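Local coordinates for uncharacterized protein (Brachypodium distachyon, PDB 4ME2) that probably binds RNA sequence-specifically as a pentatricopeptide repeat protein of the chloroplast, with group II intron RNA as the likely target, at residues 107-112 / 147-152; 126-131 / 179-184; 186-191 / 220-225. All blocks are in the same frame, centred on the assembly; numbering follows the deposited sequence.

Contact 1. Residues 107-112 / 147-152; sequences VARAEP and IEEKER
R109 and E149 meet in a salt bridge that is also a pair of hydrogen bonds, both ending on one carboxylate oxygen. NE of R109 gives its hydrogen to OE1 of E149 at 3.0 Å, and NH2 of R109 reaches the same OE1 of E149 at 3.1 Å. The guanidinium thus presents its NE side, edge-on, with OE1 close to its plane. The bonds are bent, about 140° at each hydrogen, as expected where two N-H groups converge on one atom. The guanidinium and carboxylate planes are 36° apart, and both donors reach OE1 from the same face of the carboxylate: NE on the syn side, NH2 from farther above. The arginine chain bends at chi3 (50°) to bring this side round, while E149 runs extended beyond CG and crosses it at about a right angle.

Water adds a second bridge. One molecule donates to the backbone O of R109 at 2.8 Å and to OE1 of E149 at 2.7 Å, so three donors grip OE1. Its sister oxygen OE2 bonds to the Y121 hydroxyl, and H106 takes NH1 of R109; both carboxylate oxygens are therefore engaged.

The C-terminal ends of helices 98-109 and 133-151 are joined here at the surface by charge and water, with little buried area, within the stacked helix-turn-helix architecture of a pentatricopeptide repeat protein.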
loop_
_atom_site.group_PDB
_atom_site.type_symbol
_atom_site.label_atom_id
_atom_site.label_comp_id
_atom_site.label_asym_id
_atom_site.label_seq_id
_atom_site.Cartn_x
_atom_site.Cartn_y
_atom_site.Cartn_z
ATOM N N VAL A 107 11.656 -1.020 -5.040
ATOM C CA VAL A 107 12.692 -1.916 -5.547
ATOM C C VAL A 107 12.276 -3.358 -5.246
ATOM O O VAL A 107 12.323 -4.212 -6.131
ATOM C CB VAL A 107 14.086 -1.617 -4.956
ATOM C CG1 VAL A 107 15.106 -2.631 -5.454
ATOM C CG2 VAL A 107 14.548 -0.208 -5.326
ATOM N N ALA A 108 11.845 -3.631 -4.014
ATOM C CA ALA A 108 11.433 -4.995 -3.645
ATOM C C ALA A 108 10.286 -5.497 -4.526
ATOM O O ALA A 108 10.255 -6.669 -4.921
ATOM C CB ALA A 108 11.047 -5.062 -2.176
ATOM N N ARG A 109 9.352 -4.599 -4.834
ATOM C CA ARG A 109 8.140 -4.967 -5.570
ATOM C C ARG A 109 8.438 -5.519 -6.968
ATOM O O ARG A 109 7.616 -6.242 -7.525
ATOM C CB ARG A 109 7.181 -3.773 -5.666
ATOM C CG ARG A 109 6.511 -3.366 -4.353
ATOM C CD ARG A 109 5.523 -2.214 -4.544
ATOM N NE ARG A 109 4.625 -2.536 -5.650
ATOM C CZ ARG A 109 4.698 -2.012 -6.870
ATOM N NH1 ARG A 109 5.588 -1.072 -7.153
ATOM N NH2 ARG A 109 3.859 -2.424 -7.812
ATOM N N ALA A 110 9.602 -5.182 -7.520
ATOM C CA ALA A 110 9.999 -5.636 -8.858
ATOM C C ALA A 110 10.826 -6.927 -8.843
ATOM O O ALA A 110 11.175 -7.458 -9.907
ATOM C CB ALA A 110 10.760 -4.544 -9.588
ATOM N N GLU A 111 11.150 -7.421 -7.651
ATOM C CA GLU A 111 11.982 -8.619 -7.520
ATOM C C GLU A 111 11.188 -9.903 -7.728
ATOM O O GLU A 111 10.016 -9.977 -7.357
ATOM C CB GLU A 111 12.699 -8.661 -6.165
ATOM C CG GLU A 111 13.790 -7.613 -6.004
ATOM C CD GLU A 111 14.883 -7.730 -7.055
ATOM O OE1 GLU A 111 15.859 -8.468 -6.829
ATOM O OE2 GLU A 111 14.773 -7.079 -8.111
ATOM N N PRO A 112 11.837 -10.927 -8.307
ATOM C CA PRO A 112 11.174 -12.204 -8.575
ATOM C C PRO A 112 10.574 -12.881 -7.341
ATOM O O PRO A 112 9.601 -13.616 -7.473
ATOM C CB PRO A 112 12.299 -13.074 -9.142
ATOM C CG PRO A 112 13.267 -12.110 -9.724
ATOM C CD PRO A 112 13.219 -10.908 -8.820
ATOM N N ILE A 147 -3.085 -2.337 -6.748
ATOM C CA ILE A 147 -4.221 -2.799 -7.546
ATOM C C ILE A 147 -3.730 -3.360 -8.880
ATOM O O ILE A 147 -4.160 -4.436 -9.302
ATOM C CB ILE A 147 -5.288 -1.696 -7.731
ATOM C CG1 ILE A 147 -5.919 -1.359 -6.377
ATOM C CG2 ILE A 147 -6.370 -2.137 -8.711
ATOM C CD1 ILE A 147 -6.790 -0.119 -6.379
ATOM N N GLU A 148 -2.803 -2.642 -9.511
ATOM C CA GLU A 148 -2.230 -3.068 -10.788
ATOM C C GLU A 148 -1.470 -4.390 -10.665
ATOM O O GLU A 148 -1.681 -5.303 -11.470
ATOM C CB GLU A 148 -1.335 -1.980 -11.391
ATOM C CG GLU A 148 -0.503 -2.466 -12.575
ATOM C CD GLU A 148 -0.218 -1.387 -13.609
ATOM O OE1 GLU A 148 -0.595 -0.216 -13.390
ATOM O OE2 GLU A 148 0.380 -1.719 -14.659
ATOM N N GLU A 149 -0.600 -4.508 -9.663
ATOM C CA GLU A 149 0.178 -5.739 -9.521
ATOM C C GLU A 149 -0.712 -6.967 -9.307
ATOM O O GLU A 149 -0.343 -8.074 -9.684
ATOM C CB GLU A 149 1.253 -5.625 -8.430
ATOM C CG GLU A 149 0.735 -5.671 -7.002
ATOM C CD GLU A 149 1.752 -5.206 -5.972
ATOM O OE1 GLU A 149 2.912 -4.929 -6.337
ATOM O OE2 GLU A 149 1.386 -5.128 -4.786
ATOM N N LYS A 150 -1.891 -6.769 -8.724
ATOM C CA LYS A 150 -2.836 -7.865 -8.545
ATOM C C LYS A 150 -3.568 -8.167 -9.845
ATOM O O LYS A 150 -3.605 -9.310 -10.293
ATOM C CB LYS A 150 -3.848 -7.534 -7.448
ATOM C CG LYS A 150 -3.234 -7.265 -6.086
ATOM C CD LYS A 150 -2.738 -8.535 -5.416
ATOM C CE LYS A 150 -3.901 -9.439 -5.034
ATOM N NZ LYS A 150 -3.447 -10.591 -4.207
ATOM N N GLU A 151 -4.137 -7.133 -10.454
ATOM C CA GLU A 151 -5.021 -7.319 -11.604
ATOM C C GLU A 151 -4.285 -7.704 -12.882
ATOM O O GLU A 151 -4.813 -8.453 -13.705
ATOM C CB GLU A 151 -5.887 -6.078 -11.817
ATOM C CG GLU A 151 -6.823 -5.808 -10.653
ATOM C CD GLU A 151 -7.818 -4.702 -10.935
ATOM O OE1 GLU A 151 -8.852 -4.656 -10.236
ATOM O OE2 GLU A 151 -7.572 -3.883 -11.846
ATOM N N ARG A 152 -3.064 -7.207 -13.042
ATOM C CA ARG A 152 -2.246 -7.547 -14.202
ATOM C C ARG A 152 -1.245 -8.667 -13.883
ATOM O O ARG A 152 -0.383 -8.988 -14.704
ATOM C CB ARG A 152 -1.525 -6.301 -14.729
ATOM C CG ARG A 152 -2.442 -5.125 -15.036
ATOM C CD ARG A 152 -1.646 -3.916 -15.512
ATOM N NE ARG A 152 -0.293 -4.283 -15.939
ATOM C CZ ARG A 152 0.164 -4.196 -17.185
ATOM N NH1 ARG A 152 -0.611 -3.734 -18.158
ATOM N NH2 ARG A 152 1.410 -4.565 -17.461
HETATM O O HOH W 1 4.793 -6.362 -7.731
#

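Contact 2. Residues 126-131 / 179-184; sequences SSSPSN and VAKGRA
K181 faces S130 with CA atoms 6.5 Å apart, the nearest CA pair between the irregular segment 126-131 and the end of helix 168-180, where G182 takes positive phi in a Schellman motif. From that helix end K181 sends its side chain across to the other backbone and carries the whole contact. The chain bends at chi2 (-69°) and is extended from there on, which delivers the ammonium group into the curve of the serine-rich loop.

NZ of K181 makes two hydrogen bonds: to the carbonyl O of S128 at 2.7 Å and to the hydroxyl OG of S130 at 2.6 Å. NZ approaches the S128 carbonyl fairly straight, with a C=O...N angle of 159° and the donor tilted 21° out of the carbonyl plane. Farther back the contact is by carbon: CE of K181 passes 3.3 Å from the carbonyl O of S126, and CD of K181 lies 3.6 Å from OG of S128. That hydroxyl is bonded to the carbonyl of V125 instead. The carbonyls of S126 and S128 would help stabilise the positive charge at the end of the lysine.

Around S128, W98 of helix 98-109 and V139 of helix 133-151 pack, while R183 pairs with D140. K181 itself ties the turn between helices 118-126 and 133-151 to the C-terminal end of helix 168-180.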
loop_
_atom_site.group_PDB
_atom_site.type_symbol
_atom_site.label_atom_id
_atom_site.label_comp_id
_atom_site.label_asym_id
_atom_site.label_seq_id
_atom_site.Cartn_x
_atom_site.Cartn_y
_atom_site.Cartn_z
ATOM N N SER A 126 0.236 3.964 7.462
ATOM C CA SER A 126 0.138 4.465 8.836
ATOM C C SER A 126 1.360 5.269 9.282
ATOM O O SER A 126 1.239 6.187 10.097
ATOM C CB SER A 126 -0.115 3.305 9.800
ATOM O OG SER A 126 -1.363 2.698 9.509
ATOM N N SER A 127 2.523 4.926 8.741
ATOM C CA SER A 127 3.778 5.579 9.106
ATOM C C SER A 127 4.093 6.784 8.226
ATOM O O SER A 127 5.081 7.480 8.468
ATOM C CB SER A 127 4.940 4.576 9.079
ATOM O OG SER A 127 5.195 4.100 7.761
ATOM N N SER A 128 3.268 7.043 7.212
ATOM C CA SER A 128 3.496 8.211 6.361
ATOM C C SER A 128 3.180 9.463 7.159
ATOM O O SER A 128 2.342 9.424 8.053
ATOM C CB SER A 128 2.643 8.172 5.089
ATOM O OG SER A 128 1.263 8.294 5.369
ATOM N N PRO A 129 3.861 10.576 6.848
ATOM C CA PRO A 129 3.563 11.837 7.535
ATOM C C PRO A 129 2.174 12.359 7.173
ATOM O O PRO A 129 1.848 12.457 5.992
ATOM C CB PRO A 129 4.634 12.798 7.001
ATOM C CG PRO A 129 5.683 11.939 6.379
ATOM C CD PRO A 129 4.987 10.701 5.907
ATOM N N SER A 130 1.366 12.683 8.183
ATOM C CA SER A 130 0.015 13.213 7.968
ATOM C C SER A 130 0.049 14.625 7.390
ATOM O O SER A 130 0.985 15.380 7.640
ATOM C CB SER A 130 -0.770 13.244 9.280
ATOM O OG SER A 130 -1.132 11.946 9.715
ATOM N N ASN A 131 -0.982 14.974 6.626
ATOM C CA ASN A 131 -1.106 16.317 6.053
ATOM C C ASN A 131 0.175 16.765 5.351
ATOM O O ASN A 131 0.624 17.899 5.526
ATOM C CB ASN A 131 -1.509 17.335 7.131
ATOM C CG ASN A 131 -2.772 16.937 7.870
ATOM O OD1 ASN A 131 -3.856 16.877 7.288
ATOM N ND2 ASN A 131 -2.638 16.668 9.164
ATOM N N VAL A 179 -8.109 5.135 5.317
ATOM C CA VAL A 179 -9.146 6.022 5.829
ATOM C C VAL A 179 -8.613 6.885 6.984
ATOM O O VAL A 179 -8.800 8.104 6.987
ATOM C CB VAL A 179 -10.413 5.239 6.213
ATOM C CG1 VAL A 179 -11.322 6.093 7.067
ATOM C CG2 VAL A 179 -11.138 4.770 4.950
ATOM N N ALA A 180 -7.912 6.272 7.935
ATOM C CA ALA A 180 -7.336 7.034 9.050
ATOM C C ALA A 180 -6.362 8.129 8.580
ATOM O O ALA A 180 -6.318 9.219 9.157
ATOM C CB ALA A 180 -6.678 6.103 10.069
ATOM N N LYS A 181 -5.607 7.838 7.521
ATOM C CA LYS A 181 -4.649 8.792 6.964
ATOM C C LYS A 181 -5.287 9.837 6.066
ATOM O O LYS A 181 -4.589 10.708 5.544
ATOM C CB LYS A 181 -3.553 8.066 6.191
ATOM C CG LYS A 181 -2.386 7.662 7.059
ATOM C CD LYS A 181 -1.613 8.881 7.523
ATOM C CE LYS A 181 -0.684 8.480 8.640
ATOM N NZ LYS A 181 -0.068 9.659 9.295
ATOM N N GLY A 182 -6.603 9.754 5.890
ATOM C CA GLY A 182 -7.342 10.710 5.063
ATOM C C GLY A 182 -7.290 10.461 3.565
ATOM O O GLY A 182 -7.673 11.331 2.777
ATOM N N ARG A 183 -6.849 9.272 3.161
ATOM C CA ARG A 183 -6.698 8.974 1.739
ATOM C C ARG A 183 -7.950 8.279 1.219
ATOM O O ARG A 183 -7.969 7.064 0.977
ATOM C CB ARG A 183 -5.422 8.161 1.471
ATOM C CG ARG A 183 -4.129 8.768 2.025
ATOM C CD ARG A 183 -3.971 10.261 1.759
ATOM N NE ARG A 183 -4.190 10.623 0.360
ATOM C CZ ARG A 183 -4.639 11.812 -0.041
ATOM N NH1 ARG A 183 -4.916 12.762 0.849
ATOM N NH2 ARG A 183 -4.813 12.055 -1.334
ATOM N N ALA A 184 -8.994 9.081 1.043
ATOM C CA ALA A 184 -10.337 8.586 0.761
ATOM C C ALA A 184 -10.465 7.923 -0.600
ATOM O O ALA A 184 -11.021 6.830 -0.713
ATOM C CB ALA A 184 -11.344 9.714 0.893
#

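Contact 3. Residues 186-191 / 220-225; sequences AAWRVY and DEEAAE
W188 lays one face of its indole against the side chain of E222, and this is the tight part of the contact. CG of E222 stands 3.6 Å from the centroid of the five-membered ring of W188, 18° off the ring normal, in a CH-pi interaction. The nearest pair is CG of E222 with CD2 of W188, at 3.4 Å, while CB of E222 lies over the same face near the six-membered ring, 3.7 Å from CE3 of W188. With its CG anti to the backbone N (chi1 173°), the tryptophan swings its ring out toward the neighbouring helix; E222 meets it at about a right angle, its chain bent at chi2, and its carboxylate plane stands 78° to the indole. The aliphatic part of the glutamate is thus spent on the ring and its charged end is led away, where OE2 forms a salt bridge with R185.

Such packing between helix 184-197 and helix 220-236 belongs to the solenoid of antiparallel helix pairs that defines pentatricopeptide repeat proteins; M214 of helix 204-216 also lies against E222.

The other side is looser. E225, one turn along from E222, reaches only the far end of the indole, with its CB 3.6 Å from CH2 of W188 and its CG 3.9 Å from the same atom. Its approach is oblique, and no hydrogen bond crosses between the segments. The carboxylate of E225 forms a salt bridge through OE2 with R196, which also touches W188 and is drawn from the same helix as the tryptophan.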
loop_
_atom_site.group_PDB
_atom_site.type_symbol
_atom_site.label_atom_id
_atom_site.label_comp_id
_atom_site.label_asym_id
_atom_site.label_seq_id
_atom_site.Cartn_x
_atom_site.Cartn_y
_atom_site.Cartn_z
ATOM N N ALA A 186 -8.085 6.661 -2.471
ATOM C CA ALA A 186 -7.291 5.430 -2.412
ATOM C C ALA A 186 -8.064 4.295 -1.732
ATOM O O ALA A 186 -8.097 3.171 -2.239
ATOM C CB ALA A 186 -5.953 5.673 -1.719
ATOM N N ALA A 187 -8.699 4.593 -0.598
ATOM C CA ALA A 187 -9.501 3.587 0.104
ATOM C C ALA A 187 -10.651 3.098 -0.789
ATOM O O ALA A 187 -10.889 1.888 -0.931
ATOM C CB ALA A 187 -10.028 4.145 1.425
ATOM N N TRP A 188 -11.354 4.040 -1.407
ATOM C CA TRP A 188 -12.408 3.680 -2.337
ATOM C C TRP A 188 -11.888 2.797 -3.452
ATOM O O TRP A 188 -12.519 1.794 -3.800
ATOM C CB TRP A 188 -13.083 4.921 -2.895
ATOM C CG TRP A 188 -14.050 4.554 -3.965
ATOM C CD1 TRP A 188 -13.895 4.700 -5.336
ATOM C CD2 TRP A 188 -15.330 3.881 -3.789
ATOM N NE1 TRP A 188 -14.986 4.209 -5.997
ATOM C CE2 TRP A 188 -15.886 3.709 -5.127
ATOM C CE3 TRP A 188 -16.060 3.451 -2.691
ATOM C CZ2 TRP A 188 -17.117 3.112 -5.337
ATOM C CZ3 TRP A 188 -17.302 2.853 -2.912
ATOM C CH2 TRP A 188 -17.815 2.687 -4.203
ATOM N N ARG A 189 -10.733 3.156 -4.014
ATOM C CA ARG A 189 -10.144 2.378 -5.106
ATOM C C ARG A 189 -9.975 0.917 -4.709
ATOM O O ARG A 189 -10.380 0.022 -5.452
ATOM C CB ARG A 189 -8.808 2.977 -5.569
ATOM C CG ARG A 189 -8.942 4.117 -6.574
ATOM C CD ARG A 189 -8.396 3.747 -7.956
ATOM N NE ARG A 189 -8.934 2.498 -8.481
ATOM C CZ ARG A 189 -8.267 1.638 -9.252
ATOM N NH1 ARG A 189 -7.007 1.861 -9.600
ATOM N NH2 ARG A 189 -8.866 0.534 -9.670
ATOM N N VAL A 190 -9.391 0.678 -3.535
ATOM C CA VAL A 190 -9.185 -0.688 -3.037
ATOM C C VAL A 190 -10.515 -1.399 -2.788
ATOM O O VAL A 190 -10.713 -2.547 -3.219
ATOM C CB VAL A 190 -8.367 -0.714 -1.729
ATOM C CG1 VAL A 190 -8.377 -2.112 -1.124
ATOM C CG2 VAL A 190 -6.938 -0.258 -1.973
ATOM N N TYR A 191 -11.409 -0.726 -2.065
ATOM C CA TYR A 191 -12.720 -1.292 -1.760
ATOM C C TYR A 191 -13.478 -1.665 -3.036
ATOM O O TYR A 191 -14.021 -2.767 -3.148
ATOM C CB TYR A 191 -13.539 -0.327 -0.894
ATOM C CG TYR A 191 -14.958 -0.788 -0.646
ATOM C CD1 TYR A 191 -16.005 -0.341 -1.455
ATOM C CD2 TYR A 191 -15.255 -1.672 0.391
ATOM C CE1 TYR A 191 -17.311 -0.762 -1.233
ATOM C CE2 TYR A 191 -16.559 -2.096 0.622
ATOM C CZ TYR A 191 -17.579 -1.640 -0.193
ATOM O OH TYR A 191 -18.867 -2.062 0.037
ATOM N N ASP A 220 -19.242 11.797 -0.558
ATOM C CA ASP A 220 -20.598 11.363 -0.220
ATOM C C ASP A 220 -21.240 10.392 -1.213
ATOM O O ASP A 220 -22.108 9.619 -0.824
ATOM C CB ASP A 220 -21.533 12.540 0.114
ATOM C CG ASP A 220 -21.216 13.785 -0.677
ATOM O OD1 ASP A 220 -20.839 14.804 -0.052
ATOM O OD2 ASP A 220 -21.329 13.745 -1.915
ATOM N N GLU A 221 -20.806 10.414 -2.471
ATOM C CA GLU A 221 -21.318 9.451 -3.449
ATOM C C GLU A 221 -20.803 8.059 -3.124
ATOM O O GLU A 221 -21.549 7.089 -3.172
ATOM C CB GLU A 221 -20.916 9.826 -4.870
ATOM C CG GLU A 221 -21.699 10.997 -5.439
ATOM C CD GLU A 221 -21.460 11.207 -6.923
ATOM O OE1 GLU A 221 -20.411 10.764 -7.440
ATOM O OE2 GLU A 221 -22.329 11.823 -7.577
ATOM N N GLU A 222 -19.518 7.985 -2.797
ATOM C CA GLU A 222 -18.884 6.727 -2.413
ATOM C C GLU A 222 -19.494 6.226 -1.110
ATOM O O GLU A 222 -19.766 5.039 -0.966
ATOM C CB GLU A 222 -17.367 6.898 -2.276
ATOM C CG GLU A 222 -16.621 7.060 -3.599
ATOM C CD GLU A 222 -16.720 8.455 -4.202
ATOM O OE1 GLU A 222 -17.169 9.398 -3.516
ATOM O OE2 GLU A 222 -16.338 8.608 -5.381
ATOM N N ALA A 223 -19.729 7.138 -0.171
ATOM C CA ALA A 223 -20.403 6.779 1.075
ATOM C C ALA A 223 -21.757 6.140 0.798
ATOM O O ALA A 223 -22.123 5.133 1.404
ATOM C CB ALA A 223 -20.564 8.002 1.964
ATOM N N ALA A 224 -22.498 6.727 -0.138
ATOM C CA ALA A 224 -23.820 6.220 -0.477
ATOM C C ALA A 224 -23.753 4.815 -1.085
ATOM O O ALA A 224 -24.620 3.987 -0.820
ATOM C CB ALA A 224 -24.531 7.186 -1.412
ATOM N N GLU A 225 -22.720 4.555 -1.890
ATOM C CA GLU A 225 -22.500 3.224 -2.460
ATOM C C GLU A 225 -22.270 2.203 -1.347
ATOM O O GLU A 225 -22.884 1.136 -1.335
ATOM C CB GLU A 225 -21.302 3.217 -3.414
ATOM C CG GLU A 225 -21.420 4.129 -4.625
ATOM C CD GLU A 225 -22.117 3.479 -5.802
ATOM O OE1 GLU A 225 -21.945 3.984 -6.923
ATOM O OE2 GLU A 225 -22.824 2.469 -5.625
#

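In the fold
Helix 133-151 follows the loop of contact 2 and carries the second half of contact 1, so the two contacts alternate along the chain. They lie on opposite sides of its centre, with centres 22 Å and nearest atoms about 10 Å apart. Contact 3 comes later in sequence and touches both: CD1 of I147 packs against CZ of R189 at 3.7 Å, and CG2 of V179 against CB of A187 at 3.7 Å. Its centre is 16 Å from that of contact 2 and 24 Å from that of contact 1. Contacts 1 and 3 join helices that are not adjacent in sequence: contact 1 skips helix 118-126 and contact 3 skips helix 204-216.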